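2'-5' RNA Ligase (Thermus thermophilus, PDB 1IUH) is a member of the LigT-like phosphoesterase family of the 2H clan, built on a strongly curved antiparallel sheet flanked by helices. Local coordinates at residues Leu3-Phe8 against Leu43-Arg48; Ala91-Glu96 against Pro129-Ala134. One frame throughout, in Å; residues are numbered along the deposited sequence.

Contact 1: Leu3-Phe8 against Leu43-Arg48; sequences LFYAVF and LFLGER
Tyr5 and Leu43 form a hydrogen-bonded pair, and Phe4 and Phe44 a non-hydrogen-bonded one, between strand segments 3-8 and 43-47, which approach to 4.6 Å with directions 167° apart, hence antiparallel. Tyr5 N donates to Leu43 O at 2.9 Å along a nearly straight N-H...O line of 169°, whereas the return bond from Leu43 N to Tyr5 O is weak. Further along, the one-to-one pairing is lost: Leu45 N binds Leu3 O at 2.7 Å and Leu3 N binds Gly46 O at 3.0 Å. Leu45 and Gly46 thus both face Leu3, a classic beta bulge, in which Gly46 takes a positive phi.

Among the side chains, Leu45 CD1 lies 4.2 Å from both Tyr5 CE1 and Leu3 CB, bridging the two residues. Leu3 CD1 meets Arg48 CB at 4.0 Å, the two side chains crossing at about a right angle. On the other face, Phe4 CB touches the edge of the Phe44 ring near its plane, at 3.9 Å from CD1. With CG set between the backbone N and carbonyl carbon (chi1 67°), the Phe4 ring leads away from segment 43-48 and meets His39, earlier on that strand, and Tyr171 edge-to-face.

Helix 53-66 packs against Leu3, Tyr5 and Leu45 and accepts the Tyr5 hydroxyl bond at Tyr56 O; helix 96-113 covers Leu43, and strand 150-164 flanks strand 2-8 through backbone bonds at Phe4 and Ala6.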
loop_
_atom_site.group_PDB
_atom_site.type_symbol
_atom_site.label_atom_id
_atom_site.label_comp_id
_atom_site.label_asym_id
_atom_site.label_seq_id
_atom_site.Cartn_x
_atom_site.Cartn_y
_atom_site.Cartn_z
ATOM N N LEU A 3 8.013 8.712 -4.019
ATOM C CA LEU A 3 7.903 7.316 -4.427
ATOM C C LEU A 3 7.508 6.359 -3.305
ATOM O O LEU A 3 7.758 6.639 -2.124
ATOM C CB LEU A 3 9.270 6.873 -4.935
ATOM C CG LEU A 3 9.897 7.644 -6.102
ATOM C CD1 LEU A 3 11.370 7.348 -6.154
ATOM C CD2 LEU A 3 9.230 7.242 -7.416
ATOM N N PHE A 4 6.913 5.230 -3.692
ATOM C CA PHE A 4 6.564 4.139 -2.765
ATOM C C PHE A 4 6.475 2.811 -3.529
ATOM O O PHE A 4 6.312 2.793 -4.765
ATOM C CB PHE A 4 5.230 4.403 -2.028
ATOM C CG PHE A 4 3.989 4.398 -2.904
ATOM C CD1 PHE A 4 3.164 3.283 -2.970
ATOM C CD2 PHE A 4 3.602 5.527 -3.626
ATOM C CE1 PHE A 4 1.967 3.289 -3.737
ATOM C CE2 PHE A 4 2.398 5.536 -4.397
ATOM C CZ PHE A 4 1.595 4.402 -4.436
ATOM N N TYR A 5 6.687 1.714 -2.801
ATOM C CA TYR A 5 6.498 0.373 -3.364
ATOM C C TYR A 5 5.097 -0.119 -2.912
ATOM O O TYR A 5 4.673 0.079 -1.776
ATOM C CB TYR A 5 7.575 -0.654 -2.915
ATOM C CG TYR A 5 8.986 -0.385 -3.439
ATOM C CD1 TYR A 5 9.912 0.277 -2.627
ATOM C CD2 TYR A 5 9.416 -0.834 -4.716
ATOM C CE1 TYR A 5 11.236 0.487 -3.049
ATOM C CE2 TYR A 5 10.769 -0.620 -5.162
ATOM C CZ TYR A 5 11.654 0.044 -4.292
ATOM O OH TYR A 5 12.964 0.296 -4.560
ATOM N N ALA A 6 4.386 -0.777 -3.809
ATOM C CA ALA A 6 3.068 -1.219 -3.459
ATOM C C ALA A 6 2.633 -2.437 -4.248
ATOM O O ALA A 6 3.225 -2.785 -5.265
ATOM C CB ALA A 6 2.040 -0.041 -3.698
ATOM N N VAL A 7 1.563 -3.057 -3.770
ATOM C CA VAL A 7 0.983 -4.182 -4.453
ATOM C C VAL A 7 -0.368 -3.697 -4.997
ATOM O O VAL A 7 -1.189 -3.175 -4.234
ATOM C CB VAL A 7 0.713 -5.334 -3.493
ATOM C CG1 VAL A 7 -0.282 -6.355 -4.141
ATOM C CG2 VAL A 7 1.950 -5.960 -3.133
ATOM N N PHE A 8 -0.590 -3.837 -6.295
ATOM C CA PHE A 8 -1.889 -3.507 -6.872
ATOM C C PHE A 8 -2.701 -4.798 -6.850
ATOM O O PHE A 8 -2.156 -5.905 -6.676
ATOM C CB PHE A 8 -1.760 -2.875 -8.261
ATOM C CG PHE A 8 -1.365 -1.440 -8.188
ATOM C CD1 PHE A 8 -0.036 -1.054 -8.396
ATOM C CD2 PHE A 8 -2.297 -0.492 -7.763
ATOM C CE1 PHE A 8 0.372 0.247 -8.175
ATOM C CE2 PHE A 8 -1.935 0.794 -7.533
ATOM C CZ PHE A 8 -0.566 1.186 -7.740
ATOM N N LEU A 43 6.279 -0.100 1.296
ATOM C CA LEU A 43 7.264 0.826 1.832
ATOM C C LEU A 43 7.130 2.184 1.162
ATOM O O LEU A 43 7.276 2.252 -0.040
ATOM C CB LEU A 43 8.664 0.297 1.577
ATOM C CG LEU A 43 9.775 1.249 2.036
ATOM C CD1 LEU A 43 9.648 1.381 3.518
ATOM C CD2 LEU A 43 11.220 0.689 1.654
ATOM N N PHE A 44 6.809 3.234 1.929
ATOM C CA PHE A 44 6.692 4.605 1.404
ATOM C C PHE A 44 8.097 5.269 1.476
ATOM O O PHE A 44 8.805 5.134 2.472
ATOM C CB PHE A 44 5.648 5.340 2.233
ATOM C CG PHE A 44 5.536 6.771 1.943
ATOM C CD1 PHE A 44 5.001 7.207 0.744
ATOM C CD2 PHE A 44 5.954 7.716 2.886
ATOM C CE1 PHE A 44 4.878 8.570 0.473
ATOM C CE2 PHE A 44 5.829 9.089 2.628
ATOM C CZ PHE A 44 5.287 9.514 1.409
ATOM N N LEU A 45 8.525 5.932 0.409
ATOM C CA LEU A 45 9.848 6.548 0.387
ATOM C C LEU A 45 9.889 8.085 0.555
ATOM O O LEU A 45 10.923 8.653 0.860
ATOM C CB LEU A 45 10.605 6.133 -0.899
ATOM C CG LEU A 45 10.919 4.643 -1.151
ATOM C CD1 LEU A 45 11.735 4.584 -2.457
ATOM C CD2 LEU A 45 11.692 3.950 -0.015
ATOM N N GLY A 46 8.747 8.748 0.405
ATOM C CA GLY A 46 8.716 10.191 0.547
ATOM C C GLY A 46 9.294 10.828 -0.698
ATOM O O GLY A 46 9.204 10.245 -1.768
ATOM N N GLU A 47 9.891 12.011 -0.554
ATOM C CA GLU A 47 10.524 12.755 -1.658
ATOM C C GLU A 47 11.930 12.254 -1.856
ATOM O O GLU A 47 12.768 12.326 -0.953
ATOM C CB GLU A 47 10.618 14.227 -1.330
ATOM C CG GLU A 47 9.568 15.045 -1.986
ATOM C CD GLU A 47 9.537 14.867 -3.502
ATOM O OE1 GLU A 47 10.630 14.854 -4.160
ATOM O OE2 GLU A 47 8.384 14.764 -4.008
ATOM N N ARG A 48 12.180 11.730 -3.040
ATOM C CA ARG A 48 13.494 11.180 -3.374
ATOM C C ARG A 48 14.071 11.836 -4.617
ATOM O O ARG A 48 13.314 12.204 -5.529
ATOM C CB ARG A 48 13.354 9.687 -3.559
ATOM C CG ARG A 48 12.970 9.020 -2.236
ATOM C CD ARG A 48 14.244 8.790 -1.460
ATOM N NE ARG A 48 14.333 9.619 -0.289
ATOM C CZ ARG A 48 15.467 10.030 0.288
ATOM N NH1 ARG A 48 16.655 9.710 -0.193
ATOM N NH2 ARG A 48 15.374 10.759 1.394
#

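Contact 2: Ala91-Glu96 against Pro129-Ala134; sequences AKAEAE and PHITLA
Ala91, the residue most covered here, is gripped through its backbone by Ile131. Its N donates to Ile131 O at 2.8 Å from 37° above the carbonyl plane, while Ile131 N reaches Ala91 O at 2.8 Å in the carbonyl plane. This reciprocal pair fixes an antiparallel register. Ala91 CB meets Leu133 CD1 at 4.3 Å; with CG anti to its own carbonyl carbon (chi1 -62°), Leu133 also sets CD1 3.8 Å from Ala91 N.

Pro129 and Ala93 carry the other end. Ala93 N donates to Pro129 O at 3.1 Å, almost perfectly straight at 176°, and the proline ring lies against the Ala93 carbonyl, with Pro129 CG 3.1 Å from Ala93 O. Ala93 CB meets Ile131 CD1 at 4.4 Å, on the face that also carries Ala91; Leu17 of helix 11-21 packs on Ala91, Ile131 and Leu133. On the opposite face, in one of two His130 conformers, Lys92 CG comes obliquely to the ring.

Beyond Ile131, Leu133 and Ala134 both face Trp89 in a classic beta bulge. The run His130-Ile131-Thr132-Leu133 has the His-x-Thr-x pattern of the 2H clan, so this pairing probably holds one of the two signature histidines on the curved sheet.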
loop_
_atom_site.group_PDB
_atom_site.type_symbol
_atom_site.label_atom_id
_atom_site.label_comp_id
_atom_site.label_asym_id
_atom_site.label_seq_id
_atom_site.Cartn_x
_atom_site.Cartn_y
_atom_site.Cartn_z
ATOM N N ALA A 91 -8.776 -1.726 4.839
ATOM C CA ALA A 91 -9.022 -3.132 4.981
ATOM C C ALA A 91 -7.700 -3.779 5.471
ATOM O O ALA A 91 -6.622 -3.353 5.054
ATOM C CB ALA A 91 -9.438 -3.706 3.636
ATOM N N LYS A 92 -7.784 -4.790 6.352
ATOM C CA LYS A 92 -6.591 -5.516 6.797
ATOM C C LYS A 92 -6.398 -6.712 5.835
ATOM O O LYS A 92 -7.342 -7.416 5.471
ATOM C CB LYS A 92 -6.694 -6.011 8.273
ATOM C CG LYS A 92 -6.905 -4.919 9.398
ATOM C CD LYS A 92 -6.472 -5.378 10.838
ATOM C CE LYS A 92 -7.560 -5.185 11.994
ATOM N NZ LYS A 92 -7.591 -3.904 12.837
ATOM N N ALA A 93 -5.170 -6.909 5.376
ATOM C CA ALA A 93 -4.853 -8.042 4.508
ATOM C C ALA A 93 -3.740 -8.723 5.280
ATOM O O ALA A 93 -3.138 -8.092 6.141
ATOM C CB ALA A 93 -4.336 -7.578 3.172
ATOM N N GLU A 94 -3.461 -9.986 4.997
ATOM C CA GLU A 94 -2.392 -10.670 5.722
ATOM C C GLU A 94 -1.675 -11.714 4.895
ATOM O O GLU A 94 -2.269 -12.326 4.005
ATOM C CB GLU A 94 -2.950 -11.322 6.988
ATOM C CG GLU A 94 -3.558 -12.682 6.779
ATOM C CD GLU A 94 -4.225 -13.212 8.050
ATOM O OE1 GLU A 94 -3.550 -13.162 9.118
ATOM O OE2 GLU A 94 -5.410 -13.671 7.964
ATOM N N ALA A 95 -0.400 -11.909 5.204
ATOM C CA ALA A 95 0.460 -12.895 4.544
ATOM C C ALA A 95 1.901 -12.576 4.859
ATOM O O ALA A 95 2.324 -11.421 4.825
ATOM C CB ALA A 95 0.283 -12.868 3.038
ATOM N N GLU A 96 2.644 -13.615 5.198
ATOM C CA GLU A 96 4.074 -13.526 5.469
ATOM C C GLU A 96 4.811 -12.742 4.352
ATOM O O GLU A 96 5.733 -11.927 4.610
ATOM C CB GLU A 96 4.639 -14.924 5.488
ATOM C CG GLU A 96 5.090 -15.350 6.845
ATOM C CD GLU A 96 6.171 -14.457 7.390
ATOM O OE1 GLU A 96 5.872 -13.666 8.341
ATOM O OE2 GLU A 96 7.310 -14.551 6.849
ATOM N N PRO A 129 0.166 -4.675 7.122
ATOM C CA PRO A 129 -0.480 -4.799 5.799
ATOM C C PRO A 129 -1.958 -4.307 5.766
ATOM O O PRO A 129 -2.872 -5.052 6.150
ATOM C CB PRO A 129 -0.321 -6.293 5.464
ATOM C CG PRO A 129 -0.349 -6.956 6.838
ATOM C CD PRO A 129 0.333 -5.964 7.804
ATOM N N HIS A 130 -2.145 -3.057 5.311
ATOM C CA HIS A 130 -3.441 -2.343 5.231
ATOM C C HIS A 130 -3.725 -1.819 3.786
ATOM O O HIS A 130 -2.781 -1.503 3.065
ATOM C CB HIS A 130 -3.409 -1.116 6.192
ATOM C CG HIS A 130 -3.332 -1.449 7.661
ATOM N ND1 HIS A 130 -3.259 -0.473 8.636
ATOM C CD2 HIS A 130 -3.363 -2.640 8.324
ATOM C CE1 HIS A 130 -3.251 -1.045 9.830
ATOM N NE2 HIS A 130 -3.314 -2.357 9.671
ATOM N N ILE A 131 -5.006 -1.724 3.384
ATOM C CA ILE A 131 -5.410 -1.191 2.066
ATOM C C ILE A 131 -6.466 -0.130 2.324
ATOM O O ILE A 131 -7.611 -0.422 2.684
ATOM C CB ILE A 131 -6.070 -2.263 1.088
ATOM C CG1 ILE A 131 -5.010 -3.246 0.562
ATOM C CG2 ILE A 131 -6.808 -1.559 -0.089
ATOM C CD1 ILE A 131 -5.598 -4.631 0.187
ATOM N N THR A 132 -6.075 1.117 2.136
ATOM C CA THR A 132 -7.005 2.211 2.361
ATOM C C THR A 132 -8.248 2.225 1.489
ATOM O O THR A 132 -8.161 2.113 0.292
ATOM C CB THR A 132 -6.257 3.500 2.231
ATOM O OG1 THR A 132 -5.108 3.370 3.059
ATOM C CG2 THR A 132 -7.042 4.646 2.755
ATOM N N LEU A 133 -9.392 2.409 2.144
ATOM C CA LEU A 133 -10.741 2.452 1.551
ATOM C C LEU A 133 -11.299 3.841 1.396
ATOM O O LEU A 133 -12.039 4.140 0.438
ATOM C CB LEU A 133 -11.707 1.689 2.446
ATOM C CG LEU A 133 -11.355 0.227 2.593
ATOM C CD1 LEU A 133 -12.098 -0.310 3.740
ATOM C CD2 LEU A 133 -11.673 -0.490 1.307
ATOM N N ALA A 134 -10.972 4.684 2.362
ATOM C CA ALA A 134 -11.425 6.049 2.327
ATOM C C ALA A 134 -10.710 6.865 3.364
ATOM O O ALA A 134 -10.184 6.337 4.326
ATOM C CB ALA A 134 -12.964 6.098 2.555
#

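From the N terminus, strand 2-8 leads through helix 11-21 and strand 30-32 to strand 39-47, where contact 1 closes a loop with 34 residues between its segments. The chain then forms helix 53-66 and strand 70-80 before strand 88-94, whose pairing with strand 130-136 in contact 2 closes a second loop, of 32 residues, most of helix 96-113 among them. The two closures follow in series, neither nested nor crossed. The centres of contact 1 and contact 2 are about 16 Å apart, their nearest atoms about 6 Å. One sheet joins them, since strand 150-164 pairs with both 2-8 and 70-80, and 70-80 pairs with 88-94. Leu40 of strand 39-47 also touches Ala93, Pro129 and Ile131.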